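Local coordinates for soluble lytic murein transglycosylase (Pseudomonas aeruginosa, PDB 5OHU), which cleaves the glycan strands of peptidoglycan as a lytic transglycosylase, working in both exolytic and endolytic mode during cell-wall turnover, at residues Pro60-Pro63 / Tyr64-Tyr67; Ala408-Arg411 / Arg412-Phe416; Glu421-Asn424 / Ala425-Trp429. All coordinates share one frame; numbering follows the deposited sequence.

From the N terminus, interaction 1 (60-67) comes first, at the N-terminal end of helix 62-72. Well over three hundred residues later the chain returns beside it with interaction 2 in helix 408-418, followed by interaction 3 at the start of helix 422-433. Each is one unbroken stretch, so no contact closes more than helical turns; the three lie in series and none nests or crosses. In space they are neighbours: Leu-61 and Tyr-64 pack on Arg-412 and Phe-416, while Ala-413 packs on Trp-429. Glu-428 meets both Arg-412 and Tyr-64, tying helix 62-72, near the N terminus, to two consecutive helices of the L-domain region.

Interaction 1 of 3, residues Pro60-Pro63 / Tyr64-Tyr67; sequences PLEP and YLAY
Tyr-64 and Pro-63, with Glu-62 beside them, carry this local contact at the N-terminal end of the alpha helix that runs on to residue 72. Tyr-64 N donates to Leu-61 O at 2.8 Å, a bond spanning three residues, and the side chain follows the same carbonyl: Tyr-64 CB lies 3.3 Å from Leu-61 O. With CG beside the backbone N (chi1 -85°), the ring stands out from the helix, and Leu-61 O approaches it obliquely. Beyond the turn this ring makes an edge-to-face stack with Phe-416, and its OH is hydrogen-bonded to Glu-428 OE1, so that Tyr-64 joins the helix to both 408-418 and 422-433.

The backbone oxygen of Glu-62 receives two amides. Ala-66 N reaches it at 3.2 Å in a nearly straight bond (165°), the regular alpha-helical spacing, whereas the bond from Leu-65 N is weak. Pro-63 has no N-H to offer, which suits it to an early helical position where little would be lost by its absence; its carbonyl is used in the ordinary way. Pro-63 O accepts Tyr-67 N at 2.8 Å. Two CB atoms also lie beside this oxygen: Tyr-67 CB at 3.2 Å from Pro-63 O and Ala-66 CB at 3.6 Å from it. Tyr-67 itself then leads away from the turn, CG anti to its amide (chi1 177°).

Tyr-49 of helix 47-52 touches both Glu-62 and Leu-65, and Leu-65 also packs on Tyr-34 of helix 33-41. The Glu-62 and Leu-65 side chains cross at about a right angle. The bend of Glu-62 at chi2 brings its carboxylate beside a methyl group, and OE1, buried and without a polar partner in the model, ends 3.9 Å from Leu-65 CD1.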
ATOM      1  N   PRO A  60      17.126 -22.641  18.772  1.00 56.48           N
ATOM      2  CA  PRO A  60      16.060 -21.646  18.568  1.00 48.98           C
ATOM      3  C   PRO A  60      14.917 -22.109  17.678  1.00 47.26           C
ATOM      4  O   PRO A  60      13.789 -21.641  17.870  1.00 44.90           O
ATOM      5  CB  PRO A  60      16.809 -20.457  17.950  1.00 47.76           C
ATOM      6  CG  PRO A  60      18.208 -20.607  18.442  1.00 57.17           C
ATOM      7  CD  PRO A  60      18.459 -22.091  18.474  1.00 57.48           C
ATOM      8  N   LEU A  61      15.160 -22.990  16.708  1.00 39.80           N
ATOM      9  CA  LEU A  61      14.095 -23.430  15.811  1.00 37.85           C
ATOM     10  C   LEU A  61      13.185 -24.505  16.411  1.00 39.47           C
ATOM     11  O   LEU A  61      12.173 -24.857  15.792  1.00 35.70           O
ATOM     12  CB  LEU A  61      14.702 -23.946  14.505  1.00 31.24           C
ATOM     13  CG  LEU A  61      15.570 -22.953  13.729  1.00 34.13           C
ATOM     14  CD1 LEU A  61      15.845 -23.505  12.350  1.00 30.84           C
ATOM     15  CD2 LEU A  61      14.890 -21.577  13.645  1.00 35.71           C
ATOM     16  N   GLU A  62      13.514 -25.029  17.589  1.00 38.79           N
ATOM     17  CA  GLU A  62      12.729 -26.108  18.182  1.00 43.91           C
ATOM     18  C   GLU A  62      11.242 -25.803  18.285  1.00 42.31           C
ATOM     19  O   GLU A  62      10.438 -26.722  18.049  1.00 40.33           O
ATOM     20  CB  GLU A  62      13.292 -26.467  19.567  1.00 52.12           C
ATOM     21  CG  GLU A  62      12.451 -27.468  20.358  1.00 61.91           C
ATOM     22  CD  GLU A  62      12.566 -28.902  19.845  1.00 66.79           C
ATOM     23  OE1 GLU A  62      13.047 -29.113  18.709  1.00 65.78           O
ATOM     24  OE2 GLU A  62      12.169 -29.824  20.589  1.00 65.18           O
ATOM     25  N   PRO A  63      10.804 -24.583  18.616  1.00 34.46           N
ATOM     26  CA  PRO A  63       9.360 -24.327  18.652  1.00 31.94           C
ATOM     27  C   PRO A  63       8.653 -24.601  17.335  1.00 36.42           C
ATOM     28  O   PRO A  63       7.432 -24.815  17.352  1.00 34.90           O
ATOM     29  CB  PRO A  63       9.278 -22.848  19.041  1.00 37.97           C
ATOM     30  CG  PRO A  63      10.501 -22.615  19.833  1.00 37.78           C
ATOM     31  CD  PRO A  63      11.562 -23.461  19.206  1.00 34.51           C
ATOM     32  N   TYR A  64       9.367 -24.596  16.201  1.00 33.64           N
ATOM     33  CA  TYR A  64       8.731 -24.911  14.924  1.00 28.10           C
ATOM     34  C   TYR A  64       8.341 -26.387  14.840  1.00 23.84           C
ATOM     35  O   TYR A  64       7.275 -26.723  14.318  1.00 36.32           O
ATOM     36  CB  TYR A  64       9.645 -24.519  13.764  1.00 28.25           C
ATOM     37  CG  TYR A  64       9.517 -23.055  13.371  1.00 28.79           C
ATOM     38  CD1 TYR A  64       9.929 -22.052  14.230  1.00 31.45           C
ATOM     39  CD2 TYR A  64       8.978 -22.686  12.148  1.00 29.90           C
ATOM     40  CE1 TYR A  64       9.809 -20.725  13.893  1.00 38.62           C
ATOM     41  CE2 TYR A  64       8.851 -21.346  11.790  1.00 33.13           C
ATOM     42  CZ  TYR A  64       9.276 -20.371  12.675  1.00 39.82           C
ATOM     43  OH  TYR A  64       9.175 -19.038  12.367  1.00 38.66           O
ATOM     44  N   LEU A  65       9.181 -27.283  15.353  1.00 27.21           N
ATOM     45  CA  LEU A  65       8.809 -28.697  15.361  1.00 35.22           C
ATOM     46  C   LEU A  65       7.677 -28.953  16.345  1.00 36.51           C
ATOM     47  O   LEU A  65       6.701 -29.637  16.019  1.00 40.44           O
ATOM     48  CB  LEU A  65      10.014 -29.569  15.697  1.00 34.16           C
ATOM     49  CG  LEU A  65      11.204 -29.433  14.744  1.00 39.46           C
ATOM     50  CD1 LEU A  65      12.320 -30.406  15.150  1.00 42.11           C
ATOM     51  CD2 LEU A  65      10.778 -29.666  13.298  1.00 40.36           C
ATOM     52  N   ALA A  66       7.811 -28.427  17.564  1.00 31.92           N
ATOM     53  CA  ALA A  66       6.705 -28.435  18.511  1.00 33.09           C
ATOM     54  C   ALA A  66       5.419 -27.946  17.861  1.00 34.58           C
ATOM     55  O   ALA A  66       4.351 -28.537  18.049  1.00 32.13           O
ATOM     56  CB  ALA A  66       7.055 -27.566  19.719  1.00 30.45           C
ATOM     57  N   TYR A  67       5.504 -26.867  17.085  1.00 35.79           N
ATOM     58  CA  TYR A  67       4.311 -26.312  16.459  1.00 28.14           C
ATOM     59  C   TYR A  67       3.697 -27.299  15.477  1.00 31.25           C
ATOM     60  O   TYR A  67       2.478 -27.483  15.450  1.00 33.16           O
ATOM     61  CB  TYR A  67       4.662 -25.000  15.760  1.00 22.03           C
ATOM     62  CG  TYR A  67       3.514 -24.381  15.012  1.00 21.29           C
ATOM     63  CD1 TYR A  67       3.211 -24.771  13.710  1.00 21.09           C
ATOM     64  CD2 TYR A  67       2.731 -23.403  15.601  1.00 22.38           C
ATOM     65  CE1 TYR A  67       2.162 -24.198  13.017  1.00 20.44           C
ATOM     66  CE2 TYR A  67       1.679 -22.833  14.921  1.00 21.20           C
ATOM     67  CZ  TYR A  67       1.400 -23.233  13.626  1.00 23.98           C
ATOM     68  OH  TYR A  67       0.357 -22.646  12.947  1.00 30.11           O
TER

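Interaction 2 of 3, residues Ala408-Arg411 / Arg412-Phe416; sequences ASTR and RAMEF
The guanidinium of Arg-412 lies with one face over the preceding turn of alpha helix 408-418, in the L-domain region that belongs to the TPR clan. Ala-408 O sits 3.6 Å above its plane and Ser-409 CA is on the same face, both displaced toward the rim. A bend at chi3 folds the chain back in this way, leaving Arg-412 NH1 3.4 Å from Ala-408 CB, while Arg-412 CG passes 3.2 Å from Ala-408 O. Two salt bridges fix the group's rotation: NE to Glu-428 on helix 422-433, and NH1 to Asp-91 of a loop from the N-terminal part of the chain. The backbone beneath is regular, with Arg-412 N bonded to Ala-408 O at 2.8 Å and the next three amides following the same spacing.

Another side of the helix is lined by Thr-410 and Met-414, side by side and pointing the same way. Thr-410 OG1 turns to Val-404 O, leaving its methyl for the methionine. Met-414 keeps CG beside the backbone N (chi1 -66°), 3.2 Å from Thr-410 O, and bends at chi2 until its CE stands 4.2 Å from Thr-410 CG2.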
ATOM      1  N   ALA A 408      14.225 -13.938  20.949  1.00 48.86           N
ATOM      2  CA  ALA A 408      14.075 -15.271  20.375  1.00 41.73           C
ATOM      3  C   ALA A 408      13.793 -15.205  18.880  1.00 31.71           C
ATOM      4  O   ALA A 408      14.310 -16.017  18.108  1.00 34.85           O
ATOM      5  CB  ALA A 408      12.959 -16.023  21.095  1.00 45.47           C
ATOM      6  N   SER A 409      12.976 -14.244  18.454  1.00 26.07           N
ATOM      7  CA  SER A 409      12.716 -14.073  17.025  1.00 34.46           C
ATOM      8  C   SER A 409      14.008 -13.832  16.245  1.00 35.94           C
ATOM      9  O   SER A 409      14.211 -14.409  15.169  1.00 32.90           O
ATOM     10  CB  SER A 409      11.736 -12.921  16.804  1.00 31.49           C
ATOM     11  OG  SER A 409      11.809 -11.958  17.847  1.00 39.77           O
ATOM     12  N   THR A 410      14.900 -12.998  16.782  1.00 33.54           N
ATOM     13  CA  THR A 410      16.161 -12.709  16.103  1.00 36.20           C
ATOM     14  C   THR A 410      17.017 -13.965  15.969  1.00 40.00           C
ATOM     15  O   THR A 410      17.498 -14.295  14.875  1.00 39.04           O
ATOM     16  CB  THR A 410      16.906 -11.610  16.866  1.00 35.88           C
ATOM     17  OG1 THR A 410      16.114 -10.412  16.864  1.00 39.91           O
ATOM     18  CG2 THR A 410      18.262 -11.327  16.239  1.00 31.65           C
ATOM     19  N   ARG A 411      17.213 -14.683  17.078  1.00 45.63           N
ATOM     20  CA  ARG A 411      17.970 -15.927  17.038  1.00 43.93           C
ATOM     21  C   ARG A 411      17.348 -16.916  16.063  1.00 40.08           C
ATOM     22  O   ARG A 411      18.057 -17.554  15.278  1.00 42.92           O
ATOM     23  CB  ARG A 411      18.050 -16.520  18.442  1.00 47.37           C
ATOM     24  CG  ARG A 411      18.904 -15.700  19.393  1.00 55.18           C
ATOM     25  CD  ARG A 411      18.308 -15.667  20.788  1.00 64.68           C
ATOM     26  NE  ARG A 411      18.514 -16.927  21.497  1.00 77.45           N
ATOM     27  CZ  ARG A 411      19.469 -17.135  22.399  1.00 78.77           C
ATOM     28  NH1 ARG A 411      20.313 -16.161  22.718  1.00 76.98           N
ATOM     29  NH2 ARG A 411      19.573 -18.319  22.986  1.00 77.79           N
ATOM     30  N   ARG A 412      16.020 -17.042  16.084  1.00 32.80           N
ATOM     31  CA  ARG A 412      15.358 -17.898  15.110  1.00 37.04           C
ATOM     32  C   ARG A 412      15.631 -17.415  13.690  1.00 38.25           C
ATOM     33  O   ARG A 412      15.909 -18.221  12.796  1.00 43.04           O
ATOM     34  CB  ARG A 412      13.853 -17.958  15.395  1.00 35.23           C
ATOM     35  CG  ARG A 412      13.488 -18.754  16.668  1.00 29.06           C
ATOM     36  CD  ARG A 412      12.007 -19.196  16.707  1.00 24.78           C
ATOM     37  NE  ARG A 412      11.067 -18.090  16.525  1.00 27.87           N
ATOM     38  CZ  ARG A 412      10.593 -17.337  17.515  1.00 31.58           C
ATOM     39  NH1 ARG A 412      10.966 -17.571  18.770  1.00 31.63           N
ATOM     40  NH2 ARG A 412       9.744 -16.343  17.256  1.00 27.81           N
ATOM     41  N   ALA A 413      15.584 -16.096  13.469  1.00 33.95           N
ATOM     42  CA  ALA A 413      15.852 -15.560  12.136  1.00 31.89           C
ATOM     43  C   ALA A 413      17.307 -15.788  11.732  1.00 41.03           C
ATOM     44  O   ALA A 413      17.590 -16.153  10.580  1.00 35.95           O
ATOM     45  CB  ALA A 413      15.500 -14.073  12.086  1.00 27.45           C
ATOM     46  N   MET A 414      18.243 -15.581  12.665  1.00 40.21           N
ATOM     47  CA  MET A 414      19.648 -15.869  12.390  1.00 46.23           C
ATOM     48  C   MET A 414      19.831 -17.306  11.923  1.00 46.45           C
ATOM     49  O   MET A 414      20.437 -17.562  10.878  1.00 46.88           O
ATOM     50  CB  MET A 414      20.497 -15.623  13.638  1.00 50.21           C
ATOM     51  CG  MET A 414      20.587 -14.185  14.097  1.00 56.56           C
ATOM     52  SD  MET A 414      21.466 -13.172  12.909  1.00 63.78           S
ATOM     53  CE  MET A 414      21.660 -11.649  13.837  1.00 63.50           C
ATOM     54  N   GLU A 415      19.313 -18.260  12.695  1.00 47.64           N
ATOM     55  CA  GLU A 415      19.519 -19.665  12.366  1.00 48.42           C
ATOM     56  C   GLU A 415      18.856 -20.026  11.046  1.00 49.43           C
ATOM     57  O   GLU A 415      19.433 -20.765  10.243  1.00 56.81           O
ATOM     58  CB  GLU A 415      18.993 -20.554  13.489  1.00 57.74           C
ATOM     59  CG  GLU A 415      19.329 -22.010  13.295  1.00 64.27           C
ATOM     60  CD  GLU A 415      20.820 -22.232  13.184  1.00 72.94           C
ATOM     61  OE1 GLU A 415      21.567 -21.647  14.000  1.00 72.10           O
ATOM     62  OE2 GLU A 415      21.243 -22.976  12.272  1.00 75.23           O
ATOM     63  N   PHE A 416      17.643 -19.520  10.806  1.00 50.79           N
ATOM     64  CA  PHE A 416      17.006 -19.699   9.504  1.00 54.36           C
ATOM     65  C   PHE A 416      17.923 -19.232   8.387  1.00 56.00           C
ATOM     66  O   PHE A 416      18.078 -19.908   7.364  1.00 54.00           O
ATOM     67  CB  PHE A 416      15.687 -18.924   9.451  1.00 56.33           C
ATOM     68  CG  PHE A 416      14.516 -19.669  10.015  1.00 55.19           C
ATOM     69  CD1 PHE A 416      14.335 -21.014   9.741  1.00 55.44           C
ATOM     70  CD2 PHE A 416      13.600 -19.023  10.825  1.00 53.35           C
ATOM     71  CE1 PHE A 416      13.257 -21.698  10.261  1.00 53.71           C
ATOM     72  CE2 PHE A 416      12.520 -19.700  11.355  1.00 54.90           C
ATOM     73  CZ  PHE A 416      12.347 -21.039  11.072  1.00 53.37           C
TER

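Interaction 3 of 3, residues Glu421-Asn424 / Ala425-Trp429; sequences EVIN and ARREW
Val-422 and Arg-426 run side by side and point the same way across the first turn of alpha helix 422-433, for which Glu-421 is the N-cap residue. Val-422 places CG2 anti to its amide nitrogen and CG1 between N and the carbonyl carbon (chi1 57°), and it is CG2 that meets Arg-426 NH1, at 3.4 Å. Bends at chi2 and chi3 curl the arginine back so that Val-422 O lies over one face of its guanidinium, with Arg-426 CG 3.4 Å from Val-422 O. Trp-453 from a nearby loop packs against both residues and Ala-425.

Ile-423 is set obliquely to two arginines: CG1 comes to 4.2 Å from Arg-426 NH2, and CG2 to 3.8 Å from Arg-427 NH2. Arg-427 leaves the helix differently, with CG anti to the backbone N (chi1 -170°) and a bend only at chi3, so it returns alongside Asn-424. There the amide stands at the guanidinium edge, the two planes 62° apart.

Backbone bonds of regular alpha-helical spacing underlie all this. The first runs from Ala-425 N to the N-cap carbonyl of Glu-421, whose carboxylate is engaged in a salt bridge with Arg-419. One turn on, Glu-428 N is bonded to Asn-424 O at 3.0 Å, and Glu-428 CG rests 3.6 Å from that oxygen.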
ATOM      1  N   GLU A 421      17.178 -20.986   4.814  1.00 59.94           N
ATOM      2  CA  GLU A 421      15.722 -20.849   4.746  1.00 60.18           C
ATOM      3  C   GLU A 421      15.381 -19.362   4.817  1.00 57.20           C
ATOM      4  O   GLU A 421      15.010 -18.807   5.856  1.00 54.95           O
ATOM      5  CB  GLU A 421      15.050 -21.668   5.839  1.00 65.43           C
ATOM      6  CG  GLU A 421      14.903 -23.141   5.473  1.00 70.88           C
ATOM      7  CD  GLU A 421      15.428 -24.068   6.543  1.00 75.43           C
ATOM      8  OE1 GLU A 421      16.048 -25.096   6.194  1.00 75.65           O
ATOM      9  OE2 GLU A 421      15.226 -23.765   7.735  1.00 81.14           O
ATOM     10  N   VAL A 422      15.501 -18.716   3.658  1.00 57.41           N
ATOM     11  CA  VAL A 422      15.487 -17.260   3.577  1.00 52.70           C
ATOM     12  C   VAL A 422      14.087 -16.699   3.797  1.00 50.80           C
ATOM     13  O   VAL A 422      13.925 -15.617   4.378  1.00 46.30           O
ATOM     14  CB  VAL A 422      16.076 -16.837   2.217  1.00 54.13           C
ATOM     15  CG1 VAL A 422      15.299 -17.484   1.076  1.00 53.30           C
ATOM     16  CG2 VAL A 422      16.068 -15.347   2.069  1.00 54.61           C
ATOM     17  N   ILE A 423      13.058 -17.410   3.341  1.00 53.42           N
ATOM     18  CA  ILE A 423      11.695 -16.930   3.532  1.00 52.97           C
ATOM     19  C   ILE A 423      11.310 -16.992   5.007  1.00 43.03           C
ATOM     20  O   ILE A 423      10.722 -16.048   5.550  1.00 42.21           O
ATOM     21  CB  ILE A 423      10.735 -17.732   2.637  1.00 56.51           C
ATOM     22  CG1 ILE A 423      11.138 -17.542   1.168  1.00 58.09           C
ATOM     23  CG2 ILE A 423       9.295 -17.304   2.871  1.00 55.65           C
ATOM     24  CD1 ILE A 423      10.577 -18.586   0.222  1.00 58.33           C
ATOM     25  N   ASN A 424      11.672 -18.082   5.685  1.00 43.67           N
ATOM     26  CA  ASN A 424      11.431 -18.177   7.121  1.00 42.78           C
ATOM     27  C   ASN A 424      12.179 -17.091   7.888  1.00 41.15           C
ATOM     28  O   ASN A 424      11.628 -16.491   8.821  1.00 34.11           O
ATOM     29  CB  ASN A 424      11.839 -19.559   7.623  1.00 51.42           C
ATOM     30  CG  ASN A 424      11.033 -20.664   6.989  1.00 60.71           C
ATOM     31  OD1 ASN A 424      11.577 -21.521   6.294  1.00 66.27           O
ATOM     32  ND2 ASN A 424       9.724 -20.657   7.231  1.00 55.73           N
ATOM     33  N   ALA A 425      13.439 -16.836   7.524  1.00 39.85           N
ATOM     34  CA  ALA A 425      14.205 -15.796   8.202  1.00 38.47           C
ATOM     35  C   ALA A 425      13.533 -14.438   8.052  1.00 33.47           C
ATOM     36  O   ALA A 425      13.406 -13.687   9.026  1.00 33.45           O
ATOM     37  CB  ALA A 425      15.631 -15.751   7.657  1.00 41.82           C
ATOM     38  N   ARG A 426      13.079 -14.117   6.844  1.00 32.84           N
ATOM     39  CA  ARG A 426      12.427 -12.833   6.629  1.00 42.04           C
ATOM     40  C   ARG A 426      11.143 -12.733   7.427  1.00 38.22           C
ATOM     41  O   ARG A 426      10.866 -11.690   8.034  1.00 33.63           O
ATOM     42  CB  ARG A 426      12.146 -12.618   5.143  1.00 49.95           C
ATOM     43  CG  ARG A 426      13.372 -12.246   4.336  1.00 63.79           C
ATOM     44  CD  ARG A 426      12.995 -11.357   3.167  1.00 68.29           C
ATOM     45  NE  ARG A 426      11.985 -11.976   2.316  1.00 67.85           N
ATOM     46  CZ  ARG A 426      12.258 -12.870   1.372  1.00 65.53           C
ATOM     47  NH1 ARG A 426      13.509 -13.253   1.165  1.00 64.40           N
ATOM     48  NH2 ARG A 426      11.281 -13.382   0.638  1.00 67.97           N
ATOM     49  N   ARG A 427      10.340 -13.804   7.436  1.00 28.73           N
ATOM     50  CA  ARG A 427       9.077 -13.754   8.164  1.00 31.24           C
ATOM     51  C   ARG A 427       9.304 -13.519   9.654  1.00 28.77           C
ATOM     52  O   ARG A 427       8.606 -12.707  10.269  1.00 30.66           O
ATOM     53  CB  ARG A 427       8.265 -15.030   7.936  1.00 36.30           C
ATOM     54  CG  ARG A 427       6.853 -14.912   8.481  1.00 51.19           C
ATOM     55  CD  ARG A 427       6.040 -16.183   8.314  1.00 63.45           C
ATOM     56  NE  ARG A 427       5.824 -16.535   6.915  1.00 71.19           N
ATOM     57  CZ  ARG A 427       6.448 -17.528   6.291  1.00 74.04           C
ATOM     58  NH1 ARG A 427       7.322 -18.278   6.950  1.00 73.30           N
ATOM     59  NH2 ARG A 427       6.189 -17.780   5.014  1.00 74.89           N
ATOM     60  N   GLU A 428      10.274 -14.215  10.254  1.00 25.92           N
ATOM     61  CA  GLU A 428      10.650 -13.908  11.630  1.00 21.54           C
ATOM     62  C   GLU A 428      11.000 -12.439  11.772  1.00 34.21           C
ATOM     63  O   GLU A 428      10.497 -11.732  12.661  1.00 25.62           O
ATOM     64  CB  GLU A 428      11.846 -14.758  12.063  1.00 26.36           C
ATOM     65  CG  GLU A 428      11.523 -16.193  12.449  1.00 33.27           C
ATOM     66  CD  GLU A 428      10.712 -16.316  13.741  1.00 38.27           C
ATOM     67  OE1 GLU A 428      10.256 -17.454  14.028  1.00 39.24           O
ATOM     68  OE2 GLU A 428      10.531 -15.299  14.467  1.00 32.80           O
ATOM     69  N   TRP A 429      11.874 -11.967  10.884  1.00 32.50           N
ATOM     70  CA  TRP A 429      12.384 -10.607  10.975  1.00 28.55           C
ATOM     71  C   TRP A 429      11.249  -9.594  10.930  1.00 22.93           C
ATOM     72  O   TRP A 429      11.200  -8.668  11.744  1.00 27.93           O
ATOM     73  CB  TRP A 429      13.373 -10.375   9.840  1.00 27.70           C
ATOM     74  CG  TRP A 429      14.426  -9.392  10.129  1.00 31.74           C
ATOM     75  CD1 TRP A 429      14.450  -8.080   9.750  1.00 30.74           C
ATOM     76  CD2 TRP A 429      15.645  -9.634  10.844  1.00 34.04           C
ATOM     77  NE1 TRP A 429      15.608  -7.486  10.200  1.00 39.46           N
ATOM     78  CE2 TRP A 429      16.359  -8.416  10.873  1.00 36.57           C
ATOM     79  CE3 TRP A 429      16.192 -10.752  11.481  1.00 28.05           C
ATOM     80  CZ2 TRP A 429      17.602  -8.293  11.494  1.00 27.65           C
ATOM     81  CZ3 TRP A 429      17.423 -10.631  12.098  1.00 31.74           C
ATOM     82  CH2 TRP A 429      18.116  -9.408  12.100  1.00 30.78           C
TER